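Local structure of putative Acetyltransferase (Pyrococcus horikoshii, 3DDD) at residues A[29-34]-A[49-54]; A[23-28]-A[63-68]. The protein binds coenzyme A and, as a member of the GNAT acetyltransferase family, probably transfers acyl groups to a substrate that is not established here. One frame throughout, in Å; residues are numbered along the deposited sequence.

Contact 1 (A[29-34]-A[49-54]); sequences DIEDMV and SVKSSF
F54 meets three residues of 29-34, a compact example of one aromatic ring organising a helix-helix interface. Its CG is anti to its carbonyl carbon (chi1 -75°), which carries the ring across to the first helix edge-on, with the carbonyl carbon of M33, a selenomethionine, and V34 N near the ring plane. F54 CE2 lies 3.5 Å from M33 O. Next to it, F54 CD2 packs against M33 CB at 3.7 Å and V34 CG2 at 3.8 Å, while I30 CD1 reaches F54 CB. V50, one turn earlier, lays CG1 over one face of the ring, offset toward the rim.

V34 divides its branches: CG1 is anti to the backbone N (chi1 173°) and meets V50 CB, whereas CG2 sits 3.6 Å from K51 CA. The K51 and I30 side chains cross at about a right angle, CG against I30 CG2, and K51 CD comes 3.2 Å from E31 OE2, although K51 NZ stays 4.4 Å from that oxygen; E31 instead pairs with R47, and K51 with E55. Losing the F54 ring to an alanine would probably open a gap beside M33 CB and V34 CG2 and leave V50 CG1 without the face it lies over.

The axes of 30-34 and 49-54 approach to 9.4 Å, their N-to-C directions 120° apart, in the helix pair that follows the first strand of the GNAT fold.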
loop_
_atom_site.group_PDB
_atom_site.type_symbol
_atom_site.label_atom_id
_atom_site.label_comp_id
_atom_site.label_asym_id
_atom_site.label_seq_id
_atom_site.Cartn_x
_atom_site.Cartn_y
_atom_site.Cartn_z
ATOM N N ASP A 29 -1.237 -18.314 -8.744
ATOM C CA ASP A 29 -2.530 -17.651 -8.750
ATOM C C ASP A 29 -2.499 -16.178 -9.229
ATOM O O ASP A 29 -3.518 -15.476 -9.114
ATOM C CB ASP A 29 -3.125 -17.685 -7.347
ATOM C CG ASP A 29 -3.399 -19.079 -6.875
ATOM O OD1 ASP A 29 -4.186 -19.797 -7.512
ATOM O OD2 ASP A 29 -2.832 -19.470 -5.861
ATOM N N ILE A 30 -1.362 -15.725 -9.772
ATOM C CA ILE A 30 -1.179 -14.296 -10.090
ATOM C C ILE A 30 -2.198 -13.798 -11.109
ATOM O O ILE A 30 -2.764 -12.719 -10.945
ATOM C CB ILE A 30 0.286 -13.976 -10.557
ATOM C CG1 ILE A 30 1.237 -14.002 -9.362
ATOM C CG2 ILE A 30 0.417 -12.570 -11.179
ATOM C CD1 ILE A 30 1.233 -12.716 -8.573
ATOM N N GLU A 31 -2.450 -14.582 -12.146
ATOM C CA GLU A 31 -3.378 -14.152 -13.175
ATOM C C GLU A 31 -4.784 -13.966 -12.582
ATOM O O GLU A 31 -5.447 -12.954 -12.842
ATOM C CB GLU A 31 -3.370 -15.100 -14.374
ATOM C CG GLU A 31 -2.045 -15.062 -15.257
ATOM C CD GLU A 31 -1.612 -13.647 -15.749
ATOM O OE1 GLU A 31 -2.451 -12.719 -15.846
ATOM O OE2 GLU A 31 -0.407 -13.452 -16.037
ATOM N N ASP A 32 -5.222 -14.921 -11.767
ATOM C CA ASP A 32 -6.517 -14.793 -11.108
ATOM C C ASP A 32 -6.588 -13.584 -10.184
ATOM O O ASP A 32 -7.597 -12.884 -10.146
ATOM C CB ASP A 32 -6.874 -16.081 -10.340
ATOM C CG ASP A 32 -7.138 -17.252 -11.264
ATOM O OD1 ASP A 32 -7.234 -17.031 -12.498
ATOM O OD2 ASP A 32 -7.289 -18.382 -10.758
HETATM N N MSE A 33 -5.532 -13.335 -9.428
HETATM C CA MSE A 33 -5.543 -12.200 -8.516
HETATM C C MSE A 33 -5.721 -10.936 -9.346
HETATM O O MSE A 33 -6.525 -10.055 -8.999
HETATM C CB MSE A 33 -4.237 -12.132 -7.706
HETATM C CG MSE A 33 -4.064 -13.297 -6.754
HETATM SE SE MSE A 33 -2.257 -13.588 -6.121
HETATM C CE MSE A 33 -1.889 -11.877 -5.305
ATOM N N VAL A 34 -4.949 -10.849 -10.432
ATOM C CA VAL A 34 -4.995 -9.694 -11.318
ATOM C C VAL A 34 -6.383 -9.479 -11.910
ATOM O O VAL A 34 -6.862 -8.344 -11.993
ATOM C CB VAL A 34 -3.964 -9.790 -12.456
ATOM C CG1 VAL A 34 -4.181 -8.625 -13.452
ATOM C CG2 VAL A 34 -2.508 -9.734 -11.887
ATOM N N SER A 49 0.893 -4.012 -15.467
ATOM C CA SER A 49 1.064 -3.108 -14.352
ATOM C C SER A 49 0.681 -3.794 -13.032
ATOM O O SER A 49 1.438 -3.767 -12.051
ATOM C CB SER A 49 0.180 -1.886 -14.609
ATOM O OG SER A 49 0.674 -0.796 -13.897
ATOM N N VAL A 50 -0.511 -4.396 -13.015
ATOM C CA VAL A 50 -1.059 -5.059 -11.821
ATOM C C VAL A 50 -0.281 -6.352 -11.537
ATOM O O VAL A 50 0.043 -6.632 -10.396
ATOM C CB VAL A 50 -2.584 -5.385 -11.974
ATOM C CG1 VAL A 50 -3.225 -5.764 -10.622
ATOM C CG2 VAL A 50 -3.328 -4.198 -12.605
ATOM N N LYS A 51 0.043 -7.109 -12.578
ATOM C CA LYS A 51 0.775 -8.365 -12.431
ATOM C C LYS A 51 2.123 -8.161 -11.716
ATOM O O LYS A 51 2.471 -8.882 -10.786
ATOM C CB LYS A 51 1.009 -9.016 -13.802
ATOM C CG LYS A 51 1.849 -10.281 -13.696
ATOM C CD LYS A 51 1.541 -11.304 -14.762
ATOM C CE LYS A 51 2.669 -11.458 -15.748
ATOM N NZ LYS A 51 3.720 -12.344 -15.196
ATOM N N SER A 52 2.873 -7.160 -12.152
ATOM C CA SER A 52 4.154 -6.867 -11.539
ATOM C C SER A 52 4.005 -6.389 -10.103
ATOM O O SER A 52 4.816 -6.735 -9.244
ATOM C CB SER A 52 4.912 -5.849 -12.384
ATOM O OG SER A 52 5.179 -6.443 -13.643
ATOM N N SER A 53 2.958 -5.624 -9.829
ATOM C CA SER A 53 2.718 -5.153 -8.470
ATOM C C SER A 53 2.461 -6.336 -7.530
ATOM O O SER A 53 2.955 -6.368 -6.425
ATOM C CB SER A 53 1.534 -4.192 -8.454
ATOM O OG SER A 53 1.410 -3.565 -7.199
ATOM N N PHE A 54 1.708 -7.326 -7.995
ATOM C CA PHE A 54 1.318 -8.464 -7.188
ATOM C C PHE A 54 2.437 -9.480 -7.013
ATOM O O PHE A 54 2.515 -10.137 -5.980
ATOM C CB PHE A 54 0.107 -9.172 -7.809
ATOM C CG PHE A 54 -1.204 -8.459 -7.631
ATOM C CD1 PHE A 54 -1.313 -7.283 -6.888
ATOM C CD2 PHE A 54 -2.348 -8.997 -8.195
ATOM C CE1 PHE A 54 -2.537 -6.662 -6.719
ATOM C CE2 PHE A 54 -3.573 -8.385 -8.030
ATOM C CZ PHE A 54 -3.685 -7.238 -7.274
#

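Contact 2 (A[23-28]-A[63-68]); sequences RYATPD and DGCLLA
Y24 and L66 have matching first torsions, CG anti to the carbonyl carbon in each (chi1 -75° and -66°), and these send both side chains out in the same direction, one alongside the other, on one face of a strand pair. The result is a CH-pi contact: L66 CD2 stands 4.1 Å from the centroid of the Y24 ring, over its face though shifted toward the rim. The backbone oxygen of D63 meets the same ring at its edge. Helix 103-118 packs on this face, I114 touching Y24 and L111 touching L66.

R23 and L67 lie on the other face, and A25, just beyond the strand, turns its CB toward 63-68. A25 CB packs against C65 SG (3.6 Å) and also touches L67 CG (3.8 Å). R23 passes obliquely by L67, and its guanidinium turns back to its own strand, where NH1 donates to Y24 O from above the carbonyl plane; NH2 forms a salt bridge with D29.

Beneath these side chains the main chains are joined antiparallel. R23 and L67 form a hydrogen-bonded pair, with R23 N to L67 O at 2.9 Å and L67 N to R23 O at 2.8 Å. Y24 and L66 are the adjoining non-hydrogen-bonded pair. Just past the strand end, A25 N reaches C65 O at 2.7 Å in an almost straight bond (176°). Farther on the chains part, and a water takes over, accepting from C65 N at 2.9 Å and also bonded to A25 O.

An antiparallel pairing of the first two strands, joined through two intervening helices, is the opening of the GNAT fold.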
loop_
_atom_site.group_PDB
_atom_site.type_symbol
_atom_site.label_atom_id
_atom_site.label_comp_id
_atom_site.label_asym_id
_atom_site.label_seq_id
_atom_site.Cartn_x
_atom_site.Cartn_y
_atom_site.Cartn_z
ATOM N N ARG A 23 -8.412 -20.073 0.381
ATOM C CA ARG A 23 -7.113 -20.651 0.610
ATOM C C ARG A 23 -5.984 -19.649 0.390
ATOM O O ARG A 23 -6.207 -18.562 -0.137
ATOM C CB ARG A 23 -6.934 -21.848 -0.281
ATOM C CG ARG A 23 -7.044 -21.560 -1.758
ATOM C CD ARG A 23 -6.314 -22.679 -2.512
ATOM N NE ARG A 23 -6.280 -22.549 -3.959
ATOM C CZ ARG A 23 -5.556 -21.663 -4.634
ATOM N NH1 ARG A 23 -4.818 -20.760 -4.010
ATOM N NH2 ARG A 23 -5.601 -21.660 -5.953
ATOM N N TYR A 24 -4.787 -20.044 0.810
ATOM C CA TYR A 24 -3.584 -19.265 0.606
ATOM C C TYR A 24 -3.276 -19.259 -0.871
ATOM O O TYR A 24 -3.300 -20.298 -1.484
ATOM C CB TYR A 24 -2.414 -19.888 1.365
ATOM C CG TYR A 24 -2.446 -19.662 2.856
ATOM C CD1 TYR A 24 -2.038 -18.455 3.384
ATOM C CD2 TYR A 24 -2.858 -20.657 3.745
ATOM C CE1 TYR A 24 -2.047 -18.222 4.731
ATOM C CE2 TYR A 24 -2.911 -20.399 5.125
ATOM C CZ TYR A 24 -2.480 -19.183 5.604
ATOM O OH TYR A 24 -2.453 -18.873 6.959
ATOM N N ALA A 25 -2.999 -18.083 -1.416
ATOM C CA ALA A 25 -2.534 -17.909 -2.786
ATOM C C ALA A 25 -1.077 -18.327 -2.872
ATOM O O ALA A 25 -0.381 -18.287 -1.877
ATOM C CB ALA A 25 -2.656 -16.417 -3.203
ATOM N N THR A 26 -0.639 -18.746 -4.063
ATOM C CA THR A 26 0.768 -18.927 -4.402
ATOM C C THR A 26 1.005 -18.105 -5.672
ATOM O O THR A 26 0.056 -17.520 -6.210
ATOM C CB THR A 26 1.133 -20.413 -4.642
ATOM O OG1 THR A 26 0.671 -20.850 -5.930
ATOM C CG2 THR A 26 0.530 -21.305 -3.534
ATOM N N PRO A 27 2.273 -18.021 -6.158
ATOM C CA PRO A 27 2.487 -17.287 -7.405
ATOM C C PRO A 27 1.799 -17.900 -8.640
ATOM O O PRO A 27 1.642 -17.205 -9.651
ATOM C CB PRO A 27 4.028 -17.282 -7.548
ATOM C CG PRO A 27 4.522 -17.496 -6.138
ATOM C CD PRO A 27 3.548 -18.496 -5.595
ATOM N N ASP A 28 1.369 -19.156 -8.579
ATOM C CA ASP A 28 0.567 -19.686 -9.694
ATOM C C ASP A 28 -0.792 -19.017 -9.798
ATOM O O ASP A 28 -1.428 -19.152 -10.823
ATOM C CB ASP A 28 0.338 -21.195 -9.606
ATOM C CG ASP A 28 1.639 -21.979 -9.444
ATOM O OD1 ASP A 28 2.712 -21.495 -9.911
ATOM O OD2 ASP A 28 1.575 -23.077 -8.835
ATOM N N ASP A 63 2.942 -15.786 2.188
ATOM C CA ASP A 63 1.752 -16.404 2.761
ATOM C C ASP A 63 0.728 -15.353 3.166
ATOM O O ASP A 63 -0.071 -15.546 4.082
ATOM C CB ASP A 63 2.121 -17.247 3.991
ATOM C CG ASP A 63 2.911 -16.456 5.059
ATOM O OD1 ASP A 63 3.263 -15.271 4.849
ATOM O OD2 ASP A 63 3.206 -17.042 6.120
ATOM N N GLY A 64 0.730 -14.228 2.481
ATOM C CA GLY A 64 -0.119 -13.120 2.912
ATOM C C GLY A 64 -1.422 -12.996 2.179
ATOM O O GLY A 64 -2.250 -12.195 2.552
ATOM N N CYS A 65 -1.603 -13.757 1.110
ATOM C CA CYS A 65 -2.757 -13.557 0.266
ATOM C C CYS A 65 -3.763 -14.712 0.388
ATOM O O CYS A 65 -3.441 -15.877 0.160
ATOM C CB CYS A 65 -2.321 -13.318 -1.171
ATOM S SG CYS A 65 -3.733 -13.105 -2.292
ATOM N N LEU A 66 -4.981 -14.355 0.789
ATOM C CA LEU A 66 -6.127 -15.290 0.809
ATOM C C LEU A 66 -6.988 -15.092 -0.433
ATOM O O LEU A 66 -7.260 -13.954 -0.812
ATOM C CB LEU A 66 -6.962 -15.114 2.082
ATOM C CG LEU A 66 -6.234 -15.506 3.378
ATOM C CD1 LEU A 66 -7.229 -15.485 4.465
ATOM C CD2 LEU A 66 -5.532 -16.876 3.259
ATOM N N LEU A 67 -7.366 -16.201 -1.081
ATOM C CA LEU A 67 -8.183 -16.188 -2.312
ATOM C C LEU A 67 -9.452 -16.981 -2.077
ATOM O O LEU A 67 -9.368 -18.055 -1.493
ATOM C CB LEU A 67 -7.448 -16.849 -3.471
ATOM C CG LEU A 67 -6.279 -16.150 -4.154
ATOM C CD1 LEU A 67 -5.929 -17.006 -5.317
ATOM C CD2 LEU A 67 -6.599 -14.739 -4.599
ATOM N N ALA A 68 -10.602 -16.449 -2.524
ATOM C CA ALA A 68 -11.926 -17.089 -2.373
ATOM C C ALA A 68 -12.409 -17.576 -3.738
ATOM O O ALA A 68 -12.386 -16.843 -4.722
ATOM C CB ALA A 68 -12.935 -16.124 -1.777
HETATM O O HOH W 1 -0.177 -16.042 0.089
#

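How the contacts relate
The two contacts show how a helical excursion is tied back to the strands that enclose it: contact 1 is nested in the loop that contact 2 closes, and their centres are 12 Å apart. D29 joins them by charge, its OD1 2.8 Å from R23 NH2, and its CB packs on L67 CD1. The selenomethionine M33 joins them by packing, with CG 3.6 Å from L67 CD2 and CE 3.7 Å from C65 SG, so the first helix rests on L67 and C65, with A25 beside them. Bound coenzyme A lies about 10 Å from the F54 side chain and about 12 Å from that of L67, so neither contact touches the cofactor; both lie at a short remove from it.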